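Side-chain contacts in uncharacterized rhodanese-related protein TVG0868615 (PDB 3GK5), which is of unknown function but probably works in sulfur transfer or a related reaction through the rhodanese-like domain that forms its C-terminal half, the part described here: residues Asp10-Ile15 and Gln90-Glu95; Asn66-Ala71 and Ile82-Gly87. One frame throughout, in Å; residues are numbered along the deposited sequence.

The two contacts have centres 14 Å apart and lie in one parallel-sheet domain, with strand 82-85 linking them. Asp84 turns its side chain to helix 66-76 in contact 2, whereas Val85, the next residue, meets helix 8-13 of contact 1: its CG2 lies 3.9 Å from Leu11 CD2. The chain then runs directly into helix 88-94, where Ser91 CB packs 3.8 Å from Glu86 O. Along the chain, contact 2 is nested within the loop that contact 1 closes. Both contacts border the loop beginning at Cys62, which probably corresponds to the reactive-cysteine loop of rhodaneses: helix 66-76 follows it, and helix 88-94 is bonded to it through the backbones of Gln90 and Ala63.

Contact 1 (Asp10-Ile15 and Gln90-Glu95); sequences DLYENI and QSWIEE
Tyr12 and Trp92 mark the closest backbone approach of helix 8-13 to helix 88-94, with their CA atoms 8.9 Å apart, a separation spanned largely by the indole. Trp92 has its CG anti to the backbone N (chi1 167°), and the six-membered part of its ring system reaches across to Leu11 and Tyr12, both of which it crosses at about a right angle. The outer corner of the indole does the touching. Its CH2 comes against the edge of the Tyr12 ring, near the plane of that ring, 3.9 Å from Tyr12 CD2. Trp92 CZ3 sits 4.0 Å from Tyr12 CB, at the root of the same side chain. On the leucine side the branch point and one methyl group make the contact, Leu11 CG and CD2 each lying 4.1 Å from Trp92 CZ3. The contact is therefore wholly apolar and joins the first and last helices of the rhodanese fold, an alpha/beta domain whose parallel strands run in the order 1-5-4-2-3. Tyr97, just beyond helix 88-94, brings its ring against both Tyr12 and Trp92, and the indole's one polar atom, NE1, is hydrogen-bonded to Pro98 O. With an alanine in place of Trp92, Leu11 and Tyr12 would probably face a gap between the helices, and Pro98 O would lose its indole donor. Helix 8-13 ends just past these residues, where Asn14 leaves helical geometry. The Asn14 side chain folds back so that ND2 donates to Asp10 O at 3.1 Å. This bond has an N-H...O angle of 154°, and the donor is tilted 30° from the carbonyl plane.

Contact 2 (Asn66-Ala71 and Ile82-Gly87); sequences NRSAAA and IVDVEG
Ser68 and Asp84 join helix to strand by a short hydrogen bond, Ser68 OG donating to Asp84 OD1 at 2.6 Å and meeting the syn lone pair, on the side of the other carboxylate oxygen. Asp84 OD1 also sits only 2.9 Å from Ser68 CB, so the detailed geometry of this bond is doubtful at 2.4 Å resolution. The bond lies within a beta-alpha-beta unit, strand 58-61, helix 66-76 and strand 82-85, in which the helix runs back nearly antiparallel to the strand, at 162°, with the segment axes 7.9 Å apart. Asp84 carries CG anti to its own N (chi1 -177°), which extends the carboxylate away from the strand to the helix. Ala69 flanks it, with its CB 4.2 Å from Asp84 OD2. The amide N of Ala69 lies 3.4 Å from Asp84 OD1 but at too poor an angle to bond. Further out, Tyr3 OH is hydrogen-bonded to Asp84 OD2, so that both carboxylate oxygens have a partner. Ser68 rests on Val60 and Cys62, and its OG also makes a weak hydrogen bond with Gly65 O, while the neighbouring Arg67 forms a salt bridge with Glu28. A water completes the link between the segments, donating one hydrogen to Ser68 OG at 2.8 Å and the other to the backbone carbonyl, Val85 O, also at 2.8 Å.

Contact 1 (Asp10-Ile15 and Gln90-Glu95)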
loop_
_atom_site.group_PDB
_atom_site.type_symbol
_atom_site.label_atom_id
_atom_site.label_comp_id
_atom_site.label_asym_id
_atom_site.label_seq_id
_atom_site.Cartn_x
_atom_site.Cartn_y
_atom_site.Cartn_z
ATOM N N ASP A 10 3.819 -8.799 9.520
ATOM C CA ASP A 10 4.212 -7.590 10.239
ATOM C C ASP A 10 3.130 -6.529 10.106
ATOM O O ASP A 10 2.659 -5.979 11.104
ATOM C CB ASP A 10 5.527 -7.042 9.677
ATOM C CG ASP A 10 6.731 -7.868 10.080
ATOM O OD1 ASP A 10 7.738 -7.839 9.335
ATOM O OD2 ASP A 10 6.677 -8.531 11.144
ATOM N N LEU A 11 2.745 -6.240 8.865
ATOM C CA LEU A 11 1.715 -5.241 8.610
ATOM C C LEU A 11 0.435 -5.535 9.383
ATOM O O LEU A 11 -0.085 -4.665 10.073
ATOM C CB LEU A 11 1.395 -5.156 7.110
ATOM C CG LEU A 11 0.251 -4.218 6.689
ATOM C CD1 LEU A 11 0.415 -2.846 7.322
ATOM C CD2 LEU A 11 0.239 -4.093 5.174
ATOM N N TYR A 12 -0.064 -6.760 9.265
ATOM C CA TYR A 12 -1.293 -7.149 9.943
ATOM C C TYR A 12 -1.213 -6.991 11.453
ATOM O O TYR A 12 -2.166 -6.539 12.083
ATOM C CB TYR A 12 -1.658 -8.589 9.583
ATOM C CG TYR A 12 -2.906 -9.103 10.260
ATOM C CD1 TYR A 12 -2.824 -9.942 11.376
ATOM C CD2 TYR A 12 -4.174 -8.754 9.786
ATOM C CE1 TYR A 12 -3.977 -10.425 12.002
ATOM C CE2 TYR A 12 -5.332 -9.227 10.405
ATOM C CZ TYR A 12 -5.225 -10.064 11.510
ATOM O OH TYR A 12 -6.370 -10.540 12.113
ATOM N N GLU A 13 -0.074 -7.353 12.033
ATOM C CA GLU A 13 0.109 -7.237 13.471
ATOM C C GLU A 13 0.166 -5.784 13.937
ATOM O O GLU A 13 -0.089 -5.491 15.105
ATOM C CB GLU A 13 1.391 -7.942 13.892
ATOM C CG GLU A 13 1.331 -9.439 13.779
ATOM C CD GLU A 13 2.707 -10.064 13.824
ATOM O OE1 GLU A 13 3.453 -9.779 14.787
ATOM O OE2 GLU A 13 3.040 -10.838 12.896
ATOM N N ASN A 14 0.507 -4.881 13.025
ATOM C CA ASN A 14 0.613 -3.463 13.352
ATOM C C ASN A 14 -0.339 -2.645 12.492
ATOM O O ASN A 14 -0.191 -1.432 12.362
ATOM C CB ASN A 14 2.059 -2.990 13.141
ATOM C CG ASN A 14 3.034 -3.619 14.142
ATOM O OD1 ASN A 14 3.106 -3.198 15.292
ATOM N ND2 ASN A 14 3.776 -4.638 13.703
ATOM N N ILE A 15 -1.335 -3.329 11.937
ATOM C CA ILE A 15 -2.326 -2.726 11.056
ATOM C C ILE A 15 -2.839 -1.347 11.486
ATOM O O ILE A 15 -3.091 -0.482 10.640
ATOM C CB ILE A 15 -3.521 -3.722 10.833
ATOM C CG1 ILE A 15 -4.531 -3.141 9.842
ATOM C CG2 ILE A 15 -4.189 -4.052 12.153
ATOM C CD1 ILE A 15 -5.479 -2.105 10.462
ATOM N N GLN A 90 -1.376 -10.042 -3.091
ATOM C CA GLN A 90 -1.451 -11.441 -3.481
ATOM C C GLN A 90 -0.941 -12.246 -2.291
ATOM O O GLN A 90 -1.617 -13.147 -1.808
ATOM C CB GLN A 90 -0.569 -11.706 -4.705
ATOM C CG GLN A 90 -0.367 -13.185 -5.016
ATOM C CD GLN A 90 0.650 -13.430 -6.125
ATOM O OE1 GLN A 90 1.790 -12.965 -6.055
ATOM N NE2 GLN A 90 0.244 -14.176 -7.148
ATOM N N SER A 91 0.250 -11.895 -1.817
ATOM C CA SER A 91 0.865 -12.569 -0.685
ATOM C C SER A 91 -0.028 -12.442 0.538
ATOM O O SER A 91 -0.241 -13.404 1.274
ATOM C CB SER A 91 2.232 -11.947 -0.397
ATOM O OG SER A 91 2.768 -12.420 0.827
ATOM N N TRP A 92 -0.552 -11.243 0.747
ATOM C CA TRP A 92 -1.436 -10.972 1.872
ATOM C C TRP A 92 -2.598 -11.968 1.924
ATOM O O TRP A 92 -2.945 -12.474 2.992
ATOM C CB TRP A 92 -1.945 -9.531 1.760
ATOM C CG TRP A 92 -3.083 -9.187 2.647
ATOM C CD1 TRP A 92 -4.404 -9.463 2.434
ATOM C CD2 TRP A 92 -3.016 -8.474 3.884
ATOM N NE1 TRP A 92 -5.166 -8.963 3.461
ATOM C CE2 TRP A 92 -4.339 -8.352 4.366
ATOM C CE3 TRP A 92 -1.966 -7.928 4.635
ATOM C CZ2 TRP A 92 -4.642 -7.704 5.565
ATOM C CZ3 TRP A 92 -2.264 -7.285 5.827
ATOM C CH2 TRP A 92 -3.598 -7.179 6.283
ATOM N N ILE A 93 -3.184 -12.244 0.762
ATOM C CA ILE A 93 -4.303 -13.175 0.648
ATOM C C ILE A 93 -3.845 -14.627 0.767
ATOM O O ILE A 93 -4.493 -15.441 1.433
ATOM C CB ILE A 93 -5.044 -12.975 -0.697
ATOM C CG1 ILE A 93 -5.741 -11.608 -0.684
ATOM C CG2 ILE A 93 -6.036 -14.119 -0.947
ATOM C CD1 ILE A 93 -6.515 -11.295 -1.938
ATOM N N GLU A 94 -2.722 -14.948 0.130
ATOM C CA GLU A 94 -2.184 -16.306 0.181
ATOM C C GLU A 94 -1.945 -16.716 1.627
ATOM O O GLU A 94 -2.122 -17.879 1.981
ATOM C CB GLU A 94 -0.860 -16.397 -0.586
ATOM C CG GLU A 94 -0.956 -16.136 -2.082
ATOM C CD GLU A 94 -1.727 -17.212 -2.823
ATOM O OE1 GLU A 94 -2.951 -17.344 -2.589
ATOM O OE2 GLU A 94 -1.106 -17.930 -3.639
ATOM N N GLU A 95 -1.538 -15.757 2.456
ATOM C CA GLU A 95 -1.267 -16.034 3.858
ATOM C C GLU A 95 -2.534 -16.051 4.699
ATOM O O GLU A 95 -2.478 -16.209 5.917
ATOM C CB GLU A 95 -0.291 -15.010 4.430
ATOM C CG GLU A 95 1.092 -15.569 4.696
ATOM C CD GLU A 95 2.003 -15.488 3.496
ATOM O OE1 GLU A 95 3.048 -16.172 3.498
ATOM O OE2 GLU A 95 1.693 -14.735 2.552
#

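Contact 2 (Asn66-Ala71 and Ile82-Gly87)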
loop_
_atom_site.group_PDB
_atom_site.type_symbol
_atom_site.label_atom_id
_atom_site.label_comp_id
_atom_site.label_asym_id
_atom_site.label_seq_id
_atom_site.Cartn_x
_atom_site.Cartn_y
_atom_site.Cartn_z
ATOM N N ASN A 66 5.586 -5.090 -7.723
ATOM C CA ASN A 66 6.379 -4.418 -8.741
ATOM C C ASN A 66 6.068 -2.925 -8.834
ATOM O O ASN A 66 6.969 -2.112 -9.038
ATOM C CB ASN A 66 6.146 -5.108 -10.086
ATOM C CG ASN A 66 4.898 -5.982 -10.079
ATOM O OD1 ASN A 66 3.775 -5.481 -10.041
ATOM N ND2 ASN A 66 5.093 -7.294 -10.096
ATOM N N ARG A 67 4.795 -2.569 -8.666
ATOM C CA ARG A 67 4.365 -1.175 -8.744
ATOM C C ARG A 67 4.548 -0.445 -7.414
ATOM O O ARG A 67 4.843 0.750 -7.381
ATOM C CB ARG A 67 2.899 -1.107 -9.188
ATOM C CG ARG A 67 2.666 -1.627 -10.610
ATOM C CD ARG A 67 1.187 -1.732 -10.946
ATOM N NE ARG A 67 0.551 -2.816 -10.197
ATOM C CZ ARG A 67 -0.754 -3.082 -10.205
ATOM N NH1 ARG A 67 -1.220 -4.097 -9.486
ATOM N NH2 ARG A 67 -1.595 -2.332 -10.914
ATOM N N SER A 68 4.368 -1.167 -6.314
ATOM C CA SER A 68 4.538 -0.577 -5.001
ATOM C C SER A 68 5.996 -0.146 -4.823
ATOM O O SER A 68 6.269 0.944 -4.323
ATOM C CB SER A 68 4.156 -1.589 -3.920
ATOM O OG SER A 68 4.877 -2.789 -4.103
ATOM N N ALA A 69 6.927 -0.996 -5.248
ATOM C CA ALA A 69 8.353 -0.701 -5.124
ATOM C C ALA A 69 8.709 0.630 -5.755
ATOM O O ALA A 69 9.436 1.432 -5.164
ATOM C CB ALA A 69 9.177 -1.806 -5.765
ATOM N N ALA A 70 8.193 0.862 -6.957
ATOM C CA ALA A 70 8.470 2.102 -7.670
ATOM C C ALA A 70 7.851 3.317 -6.977
ATOM O O ALA A 70 8.411 4.414 -7.008
ATOM C CB ALA A 70 7.976 1.995 -9.094
ATOM N N ALA A 71 6.708 3.116 -6.333
ATOM C CA ALA A 71 6.037 4.199 -5.623
ATOM C C ALA A 71 6.825 4.581 -4.367
ATOM O O ALA A 71 6.929 5.753 -4.015
ATOM C CB ALA A 71 4.619 3.780 -5.236
ATOM N N ILE A 82 6.922 6.083 4.393
ATOM C CA ILE A 82 6.223 4.982 3.730
ATOM C C ILE A 82 7.107 3.749 3.641
ATOM O O ILE A 82 8.330 3.849 3.659
ATOM C CB ILE A 82 5.769 5.341 2.282
ATOM C CG1 ILE A 82 6.907 5.103 1.285
ATOM C CG2 ILE A 82 5.298 6.790 2.219
ATOM C CD1 ILE A 82 8.112 5.995 1.467
ATOM N N VAL A 83 6.474 2.585 3.540
ATOM C CA VAL A 83 7.180 1.316 3.441
ATOM C C VAL A 83 6.545 0.485 2.330
ATOM O O VAL A 83 5.381 0.687 2.004
ATOM C CB VAL A 83 7.067 0.541 4.750
ATOM C CG1 VAL A 83 7.754 1.310 5.874
ATOM C CG2 VAL A 83 5.600 0.327 5.075
ATOM N N ASP A 84 7.303 -0.443 1.756
ATOM C CA ASP A 84 6.795 -1.301 0.681
ATOM C C ASP A 84 6.321 -2.629 1.279
ATOM O O ASP A 84 6.971 -3.175 2.170
ATOM C CB ASP A 84 7.908 -1.543 -0.358
ATOM C CG ASP A 84 7.444 -2.362 -1.553
ATOM O OD1 ASP A 84 6.333 -2.099 -2.065
ATOM O OD2 ASP A 84 8.198 -3.261 -2.001
ATOM N N VAL A 85 5.184 -3.134 0.809
ATOM C CA VAL A 85 4.656 -4.400 1.313
ATOM C C VAL A 85 5.067 -5.565 0.405
ATOM O O VAL A 85 4.650 -5.655 -0.757
ATOM C CB VAL A 85 3.107 -4.379 1.414
ATOM C CG1 VAL A 85 2.602 -5.704 1.964
ATOM C CG2 VAL A 85 2.645 -3.233 2.286
ATOM N N GLU A 86 5.874 -6.466 0.954
ATOM C CA GLU A 86 6.375 -7.623 0.218
ATOM C C GLU A 86 5.297 -8.590 -0.261
ATOM O O GLU A 86 4.409 -8.971 0.498
ATOM C CB GLU A 86 7.377 -8.371 1.099
ATOM C CG GLU A 86 8.449 -7.457 1.670
ATOM C CD GLU A 86 9.165 -8.042 2.870
ATOM O OE1 GLU A 86 10.068 -7.358 3.405
ATOM O OE2 GLU A 86 8.825 -9.177 3.280
ATOM N N GLY A 87 5.394 -8.988 -1.526
ATOM C CA GLY A 87 4.441 -9.924 -2.092
ATOM C C GLY A 87 3.143 -9.321 -2.598
ATOM O O GLY A 87 2.349 -10.003 -3.251
HETATM O O HOH W 1 3.092 -4.414 -2.668
#